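Local structure of NADPH-quinone reductase (Pediococcus pentosaceus ATCC 25745, 3HA2) at residues 20-25 against 156-161; 53-59 against 93-99; 118-122 against 139-143. The protein probably works as a flavin-dependent NAD(P)H-quinone reductase, its flavodoxin-like domain being expected to bind FMN and to pass electrons from NAD(P)H to quinones. All coordinates share one frame; numbering follows the deposited sequence.

Overall arrangement
The chain first supplies helix 18-25, one half of interaction 1, whose partner arrives only with the final helix 150-165; this contact therefore closes a loop of 130 residues containing both others. Within it, strand 54-60 is joined by strand 94-101 in interaction 2, and interaction 3 then links helix 118-121 to strand 135-143. Interactions 2 and 3 follow in series without crossing. Interaction 2 holds the middle of the parallel sheet, and strand 135-143 extends the sheet at its edge through backbone bonds from Leu140 and Val142. Interaction 1 lies against one face of this sheet, where Tyr160 bonds Glu58; interaction 3 lies against the opposite face, where Met122 meets Phe59.

Interaction 1: 20-25 against 156-161; sequences FFKAAI and LLVAYQ
Phe21 and Tyr160 form a T-shaped aromatic pair between helices 18-25 and 150-165, which pack next to each other on one face of the parallel sheet in this flavodoxin-like domain. The axes of the two segments approach to 9.6 Å at a crossing angle of -55°, and the rings fill the wedge on the side facing the sheet.

Phe21 can be followed outward atom by atom. Its CB lies against the phenol, 3.7 Å from Tyr160 CE2. With CG anti to the carbonyl carbon (chi1 -72°), the ring swings in between Tyr160 and two leucines. From CG on, one face of the ring takes Leu157 CD2, a methyl that stands almost exactly on the ring normal, 3.9 Å from the Phe21 centroid, in a CH-pi contact. CD1 drives into the middle of the Tyr160 face and is 3.5 Å from Tyr160 CG, the two planes being nearly perpendicular. CE1 turns past the phenol to Leu156 CD2, and CZ ends 3.6 Å from that same methyl. Phe145 also meets the Phe21 ring, and Val142 of strand 135-143 touches it.

The Tyr160 ring is also bordered by Ala24 CB at its edge and by Ile25 CG2, which is 3.8 Å from Tyr160 CE2. Its hydroxyl passes beyond the helix pair to hydrogen-bond Glu58 OE1 on the sheet. Replacing this tyrosine with an alanine would probably leave Phe21 CD1 without the aromatic face it points into and deprive Glu58 of a hydrogen-bond partner.

At the outer side of the interface the contact turns polar: the extended Gln161 side chain donates from NE2 to a lone pair of Ala24 O, in the carbonyl plane, over 2.8 Å.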
ATOM      1  N   PHE A  20      -5.269  19.602  14.802  1.00 30.52           N
ATOM      2  CA  PHE A  20      -6.168  20.542  14.103  1.00 30.02           C
ATOM      3  C   PHE A  20      -7.441  19.813  13.672  1.00 28.83           C
ATOM      4  O   PHE A  20      -8.543  20.346  13.780  1.00 27.32           O
ATOM      5  CB  PHE A  20      -5.512  21.123  12.839  1.00 31.08           C
ATOM      6  CG  PHE A  20      -4.468  22.178  13.097  1.00 32.79           C
ATOM      7  CD1 PHE A  20      -4.814  23.525  13.115  1.00 35.29           C
ATOM      8  CD2 PHE A  20      -3.128  21.826  13.250  1.00 34.33           C
ATOM      9  CE1 PHE A  20      -3.851  24.517  13.330  1.00 35.95           C
ATOM     10  CE2 PHE A  20      -2.154  22.806  13.455  1.00 34.13           C
ATOM     11  CZ  PHE A  20      -2.519  24.156  13.499  1.00 35.38           C
ATOM     12  N   PHE A  21      -7.260  18.604  13.145  1.00 27.73           N
ATOM     13  CA  PHE A  21      -8.361  17.798  12.620  1.00 27.35           C
ATOM     14  C   PHE A  21      -9.225  17.242  13.758  1.00 26.92           C
ATOM     15  O   PHE A  21     -10.454  17.253  13.685  1.00 25.82           O
ATOM     16  CB  PHE A  21      -7.805  16.703  11.704  1.00 27.76           C
ATOM     17  CG  PHE A  21      -7.293  17.240  10.390  1.00 28.31           C
ATOM     18  CD1 PHE A  21      -8.100  17.219   9.263  1.00 29.82           C
ATOM     19  CD2 PHE A  21      -6.033  17.828  10.299  1.00 31.51           C
ATOM     20  CE1 PHE A  21      -7.660  17.746   8.050  1.00 29.99           C
ATOM     21  CE2 PHE A  21      -5.580  18.359   9.093  1.00 30.91           C
ATOM     22  CZ  PHE A  21      -6.397  18.312   7.966  1.00 31.28           C
ATOM     23  N   LYS A  22      -8.574  16.796  14.826  1.00 26.76           N
ATOM     24  CA  LYS A  22      -9.295  16.293  15.984  1.00 27.23           C
ATOM     25  C   LYS A  22     -10.147  17.432  16.533  1.00 27.04           C
ATOM     26  O   LYS A  22     -11.350  17.261  16.765  1.00 26.85           O
ATOM     27  CB  LYS A  22      -8.313  15.748  17.035  1.00 27.29           C
ATOM     28  CG  LYS A  22      -8.935  15.137  18.297  1.00 28.23           C
ATOM     29  CD  LYS A  22      -7.828  14.869  19.332  1.00 29.12           C
ATOM     30  CE  LYS A  22      -8.219  13.901  20.430  1.00 33.18           C
ATOM     31  NZ  LYS A  22      -9.427  14.321  21.193  1.00 35.27           N
ATOM     32  N   ALA A  23      -9.542  18.609  16.703  1.00 27.13           N
ATOM     33  CA  ALA A  23     -10.273  19.745  17.257  1.00 27.55           C
ATOM     34  C   ALA A  23     -11.473  20.120  16.391  1.00 27.59           C
ATOM     35  O   ALA A  23     -12.489  20.571  16.908  1.00 27.12           O
ATOM     36  CB  ALA A  23      -9.352  20.958  17.460  1.00 27.87           C
ATOM     37  N   ALA A  24     -11.351  19.904  15.079  1.00 27.43           N
ATOM     38  CA  ALA A  24     -12.377  20.316  14.122  1.00 27.55           C
ATOM     39  C   ALA A  24     -13.667  19.501  14.215  1.00 27.86           C
ATOM     40  O   ALA A  24     -14.745  19.986  13.860  1.00 28.32           O
ATOM     41  CB  ALA A  24     -11.821  20.275  12.703  1.00 27.18           C
ATOM     42  N   ILE A  25     -13.559  18.263  14.688  1.00 28.20           N
ATOM     43  CA  ILE A  25     -14.723  17.389  14.806  1.00 28.74           C
ATOM     44  C   ILE A  25     -15.082  17.082  16.269  1.00 29.71           C
ATOM     45  O   ILE A  25     -15.969  16.278  16.540  1.00 29.39           O
ATOM     46  CB  ILE A  25     -14.563  16.088  13.948  1.00 28.69           C
ATOM     47  CG1 ILE A  25     -13.246  15.359  14.265  1.00 28.84           C
ATOM     48  CG2 ILE A  25     -14.641  16.434  12.450  1.00 29.22           C
ATOM     49  CD1 ILE A  25     -13.317  14.399  15.428  1.00 30.20           C
ATOM     50  N   LEU A 156      -9.974  24.468   4.700  1.00 28.54           N
ATOM     51  CA  LEU A 156      -9.762  23.042   4.527  1.00 28.31           C
ATOM     52  C   LEU A 156     -10.418  22.299   5.707  1.00 27.89           C
ATOM     53  O   LEU A 156     -11.027  21.242   5.528  1.00 26.98           O
ATOM     54  CB  LEU A 156      -8.259  22.764   4.433  1.00 28.98           C
ATOM     55  CG  LEU A 156      -7.797  21.344   4.145  1.00 30.18           C
ATOM     56  CD1 LEU A 156      -6.432  21.409   3.483  1.00 33.33           C
ATOM     57  CD2 LEU A 156      -7.757  20.500   5.421  1.00 32.47           C
ATOM     58  N   LEU A 157     -10.327  22.886   6.898  1.00 27.05           N
ATOM     59  CA  LEU A 157     -10.929  22.286   8.094  1.00 27.13           C
ATOM     60  C   LEU A 157     -12.462  22.223   8.043  1.00 26.91           C
ATOM     61  O   LEU A 157     -13.040  21.253   8.506  1.00 27.40           O
ATOM     62  CB  LEU A 157     -10.392  22.918   9.390  1.00 26.73           C
ATOM     63  CG  LEU A 157      -8.913  22.598   9.693  1.00 25.92           C
ATOM     64  CD1 LEU A 157      -8.369  23.459  10.827  1.00 27.82           C
ATOM     65  CD2 LEU A 157      -8.691  21.092   9.979  1.00 25.02           C
ATOM     66  N   VAL A 158     -13.100  23.234   7.448  1.00 27.20           N
ATOM     67  CA  VAL A 158     -14.539  23.208   7.139  1.00 26.88           C
ATOM     68  C   VAL A 158     -14.912  22.106   6.132  1.00 27.10           C
ATOM     69  O   VAL A 158     -15.928  21.421   6.295  1.00 27.51           O
ATOM     70  CB  VAL A 158     -15.024  24.593   6.599  1.00 27.11           C
ATOM     71  CG1 VAL A 158     -16.474  24.526   6.158  1.00 28.02           C
ATOM     72  CG2 VAL A 158     -14.850  25.674   7.660  1.00 27.11           C
ATOM     73  N   ALA A 159     -14.095  21.936   5.093  1.00 27.13           N
ATOM     74  CA  ALA A 159     -14.293  20.846   4.133  1.00 26.84           C
ATOM     75  C   ALA A 159     -14.186  19.505   4.854  1.00 26.56           C
ATOM     76  O   ALA A 159     -14.953  18.581   4.586  1.00 26.05           O
ATOM     77  CB  ALA A 159     -13.274  20.931   2.981  1.00 26.79           C
ATOM     78  N   TYR A 160     -13.237  19.422   5.780  1.00 25.75           N
ATOM     79  CA  TYR A 160     -13.041  18.215   6.593  1.00 25.68           C
ATOM     80  C   TYR A 160     -14.259  17.895   7.466  1.00 25.68           C
ATOM     81  O   TYR A 160     -14.719  16.743   7.522  1.00 25.39           O
ATOM     82  CB  TYR A 160     -11.781  18.392   7.445  1.00 25.74           C
ATOM     83  CG  TYR A 160     -11.476  17.238   8.384  1.00 26.04           C
ATOM     84  CD1 TYR A 160     -11.043  16.003   7.891  1.00 26.37           C
ATOM     85  CD2 TYR A 160     -11.605  17.394   9.768  1.00 27.29           C
ATOM     86  CE1 TYR A 160     -10.753  14.941   8.761  1.00 24.53           C
ATOM     87  CE2 TYR A 160     -11.320  16.341  10.646  1.00 26.50           C
ATOM     88  CZ  TYR A 160     -10.895  15.123  10.137  1.00 24.86           C
ATOM     89  OH  TYR A 160     -10.584  14.097  11.007  1.00 24.93           O
ATOM     90  N   GLN A 161     -14.809  18.927   8.109  1.00 25.38           N
ATOM     91  CA  GLN A 161     -16.040  18.783   8.892  1.00 25.29           C
ATOM     92  C   GLN A 161     -17.199  18.261   8.046  1.00 24.94           C
ATOM     93  O   GLN A 161     -17.925  17.368   8.474  1.00 24.94           O
ATOM     94  CB  GLN A 161     -16.441  20.113   9.536  1.00 24.89           C
ATOM     95  CG  GLN A 161     -15.547  20.554  10.664  1.00 25.97           C
ATOM     96  CD  GLN A 161     -15.895  21.953  11.150  1.00 27.44           C
ATOM     97  OE1 GLN A 161     -16.476  22.756  10.407  1.00 26.17           O
ATOM     98  NE2 GLN A 161     -15.537  22.254  12.399  1.00 26.93           N
TER

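Interaction 2: 53-59 against 93-99; sequences DRIILEF and KELGIVV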
ATOM      1  N   ASP A  53     -21.459   4.120   9.895  1.00 22.93           N
ATOM      2  CA  ASP A  53     -21.980   4.157   8.526  1.00 23.08           C
ATOM      3  C   ASP A  53     -20.963   4.708   7.538  1.00 22.60           C
ATOM      4  O   ASP A  53     -20.927   4.302   6.384  1.00 23.02           O
ATOM      5  CB  ASP A  53     -23.234   5.045   8.463  1.00 23.51           C
ATOM      6  CG  ASP A  53     -24.286   4.625   9.455  1.00 24.95           C
ATOM      7  OD1 ASP A  53     -24.790   3.489   9.314  1.00 26.66           O
ATOM      8  OD2 ASP A  53     -24.607   5.420  10.375  1.00 25.36           O
ATOM      9  N   ARG A  54     -20.158   5.655   7.984  1.00 21.84           N
ATOM     10  CA  ARG A  54     -19.120   6.221   7.134  1.00 21.43           C
ATOM     11  C   ARG A  54     -17.780   5.998   7.824  1.00 20.97           C
ATOM     12  O   ARG A  54     -17.601   6.365   8.981  1.00 22.13           O
ATOM     13  CB  ARG A  54     -19.353   7.719   6.903  1.00 20.83           C
ATOM     14  CG  ARG A  54     -18.270   8.378   6.065  1.00 21.36           C
ATOM     15  CD  ARG A  54     -18.616   9.848   5.770  1.00 20.95           C
ATOM     16  NE  ARG A  54     -19.817   9.955   4.945  1.00 22.44           N
ATOM     17  CZ  ARG A  54     -20.471  11.091   4.711  1.00 26.27           C
ATOM     18  NH1 ARG A  54     -20.051  12.237   5.245  1.00 27.86           N
ATOM     19  NH2 ARG A  54     -21.564  11.077   3.953  1.00 25.15           N
ATOM     20  N   ILE A  55     -16.856   5.384   7.097  1.00 21.73           N
ATOM     21  CA  ILE A  55     -15.561   5.014   7.629  1.00 21.48           C
ATOM     22  C   ILE A  55     -14.544   5.839   6.862  1.00 21.66           C
ATOM     23  O   ILE A  55     -14.457   5.747   5.634  1.00 21.76           O
ATOM     24  CB  ILE A  55     -15.235   3.494   7.420  1.00 21.58           C
ATOM     25  CG1 ILE A  55     -16.442   2.557   7.718  1.00 21.03           C
ATOM     26  CG2 ILE A  55     -13.977   3.101   8.204  1.00 21.70           C
ATOM     27  CD1 ILE A  55     -17.040   2.647   9.133  1.00 21.29           C
ATOM     28  N   ILE A  56     -13.793   6.653   7.588  1.00 21.95           N
ATOM     29  CA  ILE A  56     -12.784   7.490   6.973  1.00 22.55           C
ATOM     30  C   ILE A  56     -11.402   7.024   7.412  1.00 22.51           C
ATOM     31  O   ILE A  56     -11.140   6.862   8.603  1.00 22.57           O
ATOM     32  CB  ILE A  56     -13.021   8.960   7.332  1.00 22.56           C
ATOM     33  CG1 ILE A  56     -14.279   9.464   6.610  1.00 23.01           C
ATOM     34  CG2 ILE A  56     -11.793   9.802   7.016  1.00 23.78           C
ATOM     35  CD1 ILE A  56     -14.827  10.781   7.152  1.00 24.50           C
ATOM     36  N   LEU A  57     -10.527   6.785   6.450  1.00 21.78           N
ATOM     37  CA  LEU A  57      -9.154   6.439   6.799  1.00 21.89           C
ATOM     38  C   LEU A  57      -8.319   7.682   6.621  1.00 21.59           C
ATOM     39  O   LEU A  57      -8.279   8.266   5.531  1.00 22.35           O
ATOM     40  CB  LEU A  57      -8.619   5.336   5.904  1.00 21.52           C
ATOM     41  CG  LEU A  57      -9.522   4.107   5.761  1.00 22.20           C
ATOM     42  CD1 LEU A  57      -8.796   3.096   4.845  1.00 22.13           C
ATOM     43  CD2 LEU A  57      -9.912   3.481   7.101  1.00 24.07           C
ATOM     44  N   GLU A  58      -7.656   8.073   7.701  1.00 21.30           N
ATOM     45  CA  GLU A  58      -6.938   9.347   7.775  1.00 21.70           C
ATOM     46  C   GLU A  58      -5.447   9.083   8.027  1.00 22.84           C
ATOM     47  O   GLU A  58      -5.041   8.600   9.111  1.00 22.62           O
ATOM     48  CB  GLU A  58      -7.548  10.198   8.897  1.00 21.69           C
ATOM     49  CG  GLU A  58      -6.889  11.541   9.091  1.00 23.54           C
ATOM     50  CD  GLU A  58      -7.763  12.519   9.831  1.00 24.71           C
ATOM     51  OE1 GLU A  58      -9.012  12.445   9.712  1.00 26.70           O
ATOM     52  OE2 GLU A  58      -7.189  13.382  10.526  1.00 26.23           O
ATOM     53  N   PHE A  59      -4.620   9.413   7.039  1.00 22.55           N
ATOM     54  CA  PHE A  59      -3.204   9.056   7.123  1.00 22.97           C
ATOM     55  C   PHE A  59      -2.304   9.945   6.264  1.00 23.17           C
ATOM     56  O   PHE A  59      -2.773  10.559   5.303  1.00 23.85           O
ATOM     57  CB  PHE A  59      -3.034   7.582   6.708  1.00 21.84           C
ATOM     58  CG  PHE A  59      -3.555   7.260   5.304  1.00 22.87           C
ATOM     59  CD1 PHE A  59      -4.882   6.855   5.090  1.00 23.38           C
ATOM     60  CD2 PHE A  59      -2.711   7.369   4.198  1.00 22.57           C
ATOM     61  CE1 PHE A  59      -5.357   6.568   3.793  1.00 22.71           C
ATOM     62  CE2 PHE A  59      -3.174   7.074   2.899  1.00 23.31           C
ATOM     63  CZ  PHE A  59      -4.499   6.669   2.701  1.00 22.62           C
ATOM     64  N   LYS A  93     -21.841   0.735   3.514  1.00 22.05           N
ATOM     65  CA  LYS A  93     -21.119   1.784   4.247  1.00 21.73           C
ATOM     66  C   LYS A  93     -20.317   2.613   3.242  1.00 22.10           C
ATOM     67  O   LYS A  93     -20.044   2.154   2.122  1.00 22.85           O
ATOM     68  CB  LYS A  93     -20.201   1.182   5.330  1.00 21.41           C
ATOM     69  CG  LYS A  93     -20.942   0.356   6.380  1.00 21.42           C
ATOM     70  CD  LYS A  93     -19.971  -0.283   7.399  1.00 21.91           C
ATOM     71  CE  LYS A  93     -20.695  -1.274   8.300  1.00 21.33           C
ATOM     72  NZ  LYS A  93     -21.626  -0.554   9.236  1.00 21.61           N
ATOM     73  N   GLU A  94     -19.977   3.841   3.630  1.00 22.01           N
ATOM     74  CA  GLU A  94     -19.196   4.730   2.784  1.00 22.69           C
ATOM     75  C   GLU A  94     -17.761   4.652   3.251  1.00 22.19           C
ATOM     76  O   GLU A  94     -17.509   4.564   4.454  1.00 22.41           O
ATOM     77  CB  GLU A  94     -19.698   6.179   2.859  1.00 21.27           C
ATOM     78  CG  GLU A  94     -21.043   6.389   2.169  1.00 23.73           C
ATOM     79  CD  GLU A  94     -21.679   7.726   2.480  1.00 24.67           C
ATOM     80  OE1 GLU A  94     -21.422   8.292   3.553  1.00 26.06           O
ATOM     81  OE2 GLU A  94     -22.466   8.211   1.637  1.00 28.71           O
ATOM     82  N   LEU A  95     -16.832   4.651   2.291  1.00 22.34           N
ATOM     83  CA  LEU A  95     -15.402   4.668   2.604  1.00 21.98           C
ATOM     84  C   LEU A  95     -14.854   6.006   2.135  1.00 21.82           C
ATOM     85  O   LEU A  95     -15.013   6.353   0.966  1.00 21.93           O
ATOM     86  CB  LEU A  95     -14.650   3.554   1.886  1.00 22.00           C
ATOM     87  CG  LEU A  95     -13.141   3.515   2.198  1.00 22.71           C
ATOM     88  CD1 LEU A  95     -12.872   3.199   3.710  1.00 23.18           C
ATOM     89  CD2 LEU A  95     -12.384   2.529   1.294  1.00 23.05           C
ATOM     90  N   GLY A  96     -14.221   6.734   3.047  1.00 21.19           N
ATOM     91  CA  GLY A  96     -13.561   8.003   2.725  1.00 21.58           C
ATOM     92  C   GLY A  96     -12.083   7.929   3.061  1.00 22.21           C
ATOM     93  O   GLY A  96     -11.644   7.096   3.870  1.00 22.30           O
ATOM     94  N   ILE A  97     -11.318   8.817   2.447  1.00 22.60           N
ATOM     95  CA  ILE A  97      -9.874   8.871   2.622  1.00 22.48           C
ATOM     96  C   ILE A  97      -9.494  10.320   2.860  1.00 22.51           C
ATOM     97  O   ILE A  97      -9.815  11.198   2.036  1.00 23.12           O
ATOM     98  CB  ILE A  97      -9.146   8.354   1.340  1.00 22.55           C
ATOM     99  CG1 ILE A  97      -9.543   6.899   1.021  1.00 23.06           C
ATOM    100  CG2 ILE A  97      -7.606   8.564   1.470  1.00 24.57           C
ATOM    101  CD1 ILE A  97      -9.082   5.871   2.033  1.00 26.30           C
ATOM    102  N   VAL A  98      -8.853  10.591   3.995  1.00 22.04           N
ATOM    103  CA  VAL A  98      -8.237  11.910   4.233  1.00 22.70           C
ATOM    104  C   VAL A  98      -6.725  11.687   4.215  1.00 23.27           C
ATOM    105  O   VAL A  98      -6.162  11.202   5.195  1.00 22.96           O
ATOM    106  CB  VAL A  98      -8.702  12.538   5.567  1.00 22.67           C
ATOM    107  CG1 VAL A  98      -8.009  13.922   5.801  1.00 23.15           C
ATOM    108  CG2 VAL A  98     -10.238  12.709   5.547  1.00 23.26           C
ATOM    109  N   VAL A  99      -6.085  12.003   3.082  1.00 23.15           N
ATOM    110  CA  VAL A  99      -4.667  11.693   2.885  1.00 22.79           C
ATOM    111  C   VAL A  99      -3.837  12.965   2.840  1.00 23.58           C
ATOM    112  O   VAL A  99      -4.129  13.873   2.072  1.00 22.86           O
ATOM    113  CB  VAL A  99      -4.426  10.789   1.617  1.00 22.10           C
ATOM    114  CG1 VAL A  99      -5.027  11.417   0.328  1.00 22.41           C
ATOM    115  CG2 VAL A  99      -2.945  10.488   1.453  1.00 22.07           C
TER
HETATM  116  O   HOH W   1     -24.229   0.732   8.036  1.00 37.50           O
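Arg54 and Glu94 start the paired strands with a salt bridge. The guanidinium approaches side-on and gives both NE (2.7 Å) and NH2 (2.8 Å) to the single oxygen Glu94 OE1, which lies in the guanidinium plane. NE comes from the anti side and NH2 from the syn side, both from the same face of the carboxylate, whose plane is turned 30° from that of the guanidinium. A bend at chi3 (-65°) in the otherwise extended arginine brings its NE edge round to this oxygen.

The backbones run parallel and bond in steps: Glu94 N opens the ladder on Asp53 O, Ile55 N reaches Glu94 O at 2.8 Å, Ile55 O takes Gly96 N, Leu57 repeats this with Gly96 O and Val98 N, and Phe59 N closes it on Val98 O. On the arginine's face of the sheet, Ile56 CG2 meets Val98 CG2 at 3.6 Å, and Glu58 CG runs alongside Val98 CB; Gly96 is bare there, and a CB would come close to Ile56 CG1. On the other face, Leu57 CB packs on Ile97 CD1 at 3.9 Å. The Phe59 ring, with CG between its backbone N and carbonyl carbon (chi1 57°), lies across the neighbouring strand, CE1 3.8 Å from Ile97 CG2 and CE2 3.7 Å from Val99 CG2.

In a second shell, Arg54 NH2 also donates to Asn166 O, which helps to fix the turn of the guanidinium. Across the sheet, Phe125 of helix 123-131 touches both Leu57 and Ile97. Where the strands begin, a water links Asp53 OD1 to Lys93 NZ; Asp53 OD2 is bonded to Gln2 N and Lys93 NZ to Asn52 O.

Strands 54-60 and 94-101, with helices in the connection between them, are the adjacent third and fourth strands of the 2-1-3-4-5 parallel sheet that defines the flavodoxin-like fold.

Interaction 3: 118-122 against 139-143; sequences ISELM and ILAVH
Strand 135-143, one of the two edge strands of the chain's sheet, meets the short helix 118-121 through Ile139 and Ile118, in a mainly apolar contact with no hydrogen bond across it. The two isoleucines cross at a slant and touch by their branch methyls, Ile118 CG2 lying 3.9 Å from Ile139 CG2. The longer arm of Ile139, with CG1 anti to the carbonyl carbon (chi1 -58°), runs on beneath the helix. Its CD1 ends against the selenomethionine Met122, 3.7 Å from CB, and beside the backbone of Ser119, 3.9 Å from CA. Two residues further along the strand, Ala141 CB comes to 4.3 Å from Ile118 CG2, and the edge of the His143 ring flanks the same isoleucine.

Val99 of the adjoining strand lies under both Ile118 and Ile139. Beyond the end of the helix, Met122 bends away toward Leu61, and Leu121 packs on Arg123 of the second subunit.

Ile139 and Ala141 turn to this helix, while Leu140 and Val142 between and beyond them meet helix 150-165 on the other face. An edge strand covered by helices on both faces is typical of the three-layer alpha/beta/alpha sandwich of flavodoxin-like proteins.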
ATOM      1  N   ILE A 118      -3.596  11.742  -7.178  1.00 21.89           N
ATOM      2  CA  ILE A 118      -3.957  11.087  -5.931  1.00 22.21           C
ATOM      3  C   ILE A 118      -5.002   9.989  -6.164  1.00 21.81           C
ATOM      4  O   ILE A 118      -4.923   8.904  -5.577  1.00 22.92           O
ATOM      5  CB  ILE A 118      -4.467  12.134  -4.919  1.00 22.52           C
ATOM      6  CG1 ILE A 118      -3.326  13.103  -4.560  1.00 24.11           C
ATOM      7  CG2 ILE A 118      -5.068  11.436  -3.659  1.00 23.66           C
ATOM      8  CD1 ILE A 118      -2.156  12.408  -3.834  1.00 23.92           C
ATOM      9  N   SER A 119      -5.949  10.257  -7.052  1.00 22.35           N
ATOM     10  CA  SER A 119      -6.965   9.259  -7.437  1.00 22.90           C
ATOM     11  C   SER A 119      -6.322   7.954  -7.888  1.00 23.06           C
ATOM     12  O   SER A 119      -6.705   6.871  -7.462  1.00 23.48           O
ATOM     13  CB  SER A 119      -7.827   9.784  -8.588  1.00 22.47           C
ATOM     14  OG  SER A 119      -8.805  10.700  -8.149  1.00 24.21           O
ATOM     15  N   GLU A 120      -5.336   8.059  -8.768  1.00 22.31           N
ATOM     16  CA  GLU A 120      -4.639   6.866  -9.254  1.00 23.08           C
ATOM     17  C   GLU A 120      -3.863   6.139  -8.158  1.00 23.29           C
ATOM     18  O   GLU A 120      -3.832   4.907  -8.113  1.00 23.89           O
ATOM     19  CB  GLU A 120      -3.687   7.282 -10.362  1.00 23.43           C
ATOM     20  CG  GLU A 120      -4.408   7.768 -11.620  1.00 24.19           C
ATOM     21  CD  GLU A 120      -3.420   8.392 -12.562  1.00 26.80           C
ATOM     22  OE1 GLU A 120      -3.253   9.644 -12.522  1.00 24.64           O
ATOM     23  OE2 GLU A 120      -2.755   7.613 -13.284  1.00 28.94           O
ATOM     24  N   LEU A 121      -3.231   6.897  -7.278  1.00 22.88           N
ATOM     25  CA  LEU A 121      -2.449   6.303  -6.189  1.00 23.80           C
ATOM     26  C   LEU A 121      -3.304   5.628  -5.127  1.00 24.12           C
ATOM     27  O   LEU A 121      -2.864   4.659  -4.499  1.00 24.13           O
ATOM     28  CB  LEU A 121      -1.532   7.347  -5.532  1.00 24.41           C
ATOM     29  CG  LEU A 121      -0.486   7.914  -6.489  1.00 25.42           C
ATOM     30  CD1 LEU A 121       0.184   9.145  -5.864  1.00 27.39           C
ATOM     31  CD2 LEU A 121       0.542   6.854  -6.866  1.00 25.06           C
HETATM   32  N   MSE A 122      -4.532   6.100  -4.953  1.00 23.61           N
HETATM   33  CA  MSE A 122      -5.418   5.514  -3.949  1.00 24.15           C
HETATM   34  C   MSE A 122      -6.234   4.341  -4.499  1.00 24.31           C
HETATM   35  O   MSE A 122      -7.145   3.854  -3.827  1.00 24.74           O
HETATM   36  CB  MSE A 122      -6.360   6.593  -3.374  1.00 24.18           C
HETATM   37  CG  MSE A 122      -5.657   7.740  -2.624  1.00 23.81           C
HETATM   38 SE   MSE A 122      -4.704   7.145  -1.022  1.00 36.97          SE
HETATM   39  CE  MSE A 122      -2.921   7.008  -1.806  1.00 30.11           C
ATOM     40  N   ILE A 139     -11.914  11.472  -2.630  1.00 23.34           N
ATOM     41  CA  ILE A 139     -10.810  11.568  -1.663  1.00 22.57           C
ATOM     42  C   ILE A 139     -10.611  13.000  -1.174  1.00 22.48           C
ATOM     43  O   ILE A 139     -10.671  13.932  -1.963  1.00 22.54           O
ATOM     44  CB  ILE A 139      -9.519  11.106  -2.350  1.00 22.57           C
ATOM     45  CG1 ILE A 139      -9.696   9.657  -2.862  1.00 23.84           C
ATOM     46  CG2 ILE A 139      -8.286  11.261  -1.421  1.00 22.10           C
ATOM     47  CD1 ILE A 139      -8.799   9.299  -4.046  1.00 26.26           C
ATOM     48  N   LEU A 140     -10.367  13.173   0.127  1.00 22.80           N
ATOM     49  CA  LEU A 140     -10.001  14.505   0.638  1.00 23.32           C
ATOM     50  C   LEU A 140      -8.476  14.541   0.741  1.00 23.67           C
ATOM     51  O   LEU A 140      -7.909  13.999   1.686  1.00 24.18           O
ATOM     52  CB  LEU A 140     -10.678  14.808   1.994  1.00 22.95           C
ATOM     53  CG  LEU A 140     -10.360  16.203   2.564  1.00 24.55           C
ATOM     54  CD1 LEU A 140     -10.688  17.277   1.554  1.00 27.47           C
ATOM     55  CD2 LEU A 140     -11.154  16.427   3.827  1.00 27.50           C
ATOM     56  N   ALA A 141      -7.824  15.152  -0.249  1.00 23.92           N
ATOM     57  CA  ALA A 141      -6.352  15.265  -0.232  1.00 24.21           C
ATOM     58  C   ALA A 141      -5.949  16.559   0.467  1.00 24.50           C
ATOM     59  O   ALA A 141      -6.520  17.630   0.197  1.00 25.15           O
ATOM     60  CB  ALA A 141      -5.772  15.190  -1.658  1.00 24.47           C
ATOM     61  N   VAL A 142      -4.986  16.447   1.380  1.00 24.27           N
ATOM     62  CA  VAL A 142      -4.562  17.563   2.220  1.00 24.90           C
ATOM     63  C   VAL A 142      -3.074  17.781   1.951  1.00 25.46           C
ATOM     64  O   VAL A 142      -2.236  17.034   2.440  1.00 26.09           O
ATOM     65  CB  VAL A 142      -4.818  17.248   3.715  1.00 24.69           C
ATOM     66  CG1 VAL A 142      -4.330  18.378   4.620  1.00 25.92           C
ATOM     67  CG2 VAL A 142      -6.311  16.969   3.962  1.00 25.40           C
ATOM     68  N   HIS A 143      -2.758  18.832   1.197  1.00 24.69           N
ATOM     69  CA  HIS A 143      -1.392  19.069   0.745  1.00 24.33           C
ATOM     70  C   HIS A 143      -0.731  20.228   1.504  1.00 24.35           C
ATOM     71  O   HIS A 143      -1.194  21.363   1.429  1.00 23.36           O
ATOM     72  CB  HIS A 143      -1.385  19.366  -0.747  1.00 24.71           C
ATOM     73  CG  HIS A 143      -1.826  18.223  -1.601  1.00 26.59           C
ATOM     74  ND1 HIS A 143      -3.028  18.222  -2.275  1.00 28.96           N
ATOM     75  CD2 HIS A 143      -1.216  17.060  -1.918  1.00 25.53           C
ATOM     76  CE1 HIS A 143      -3.144  17.103  -2.964  1.00 24.93           C
ATOM     77  NE2 HIS A 143      -2.057  16.383  -2.772  1.00 29.64           N
TER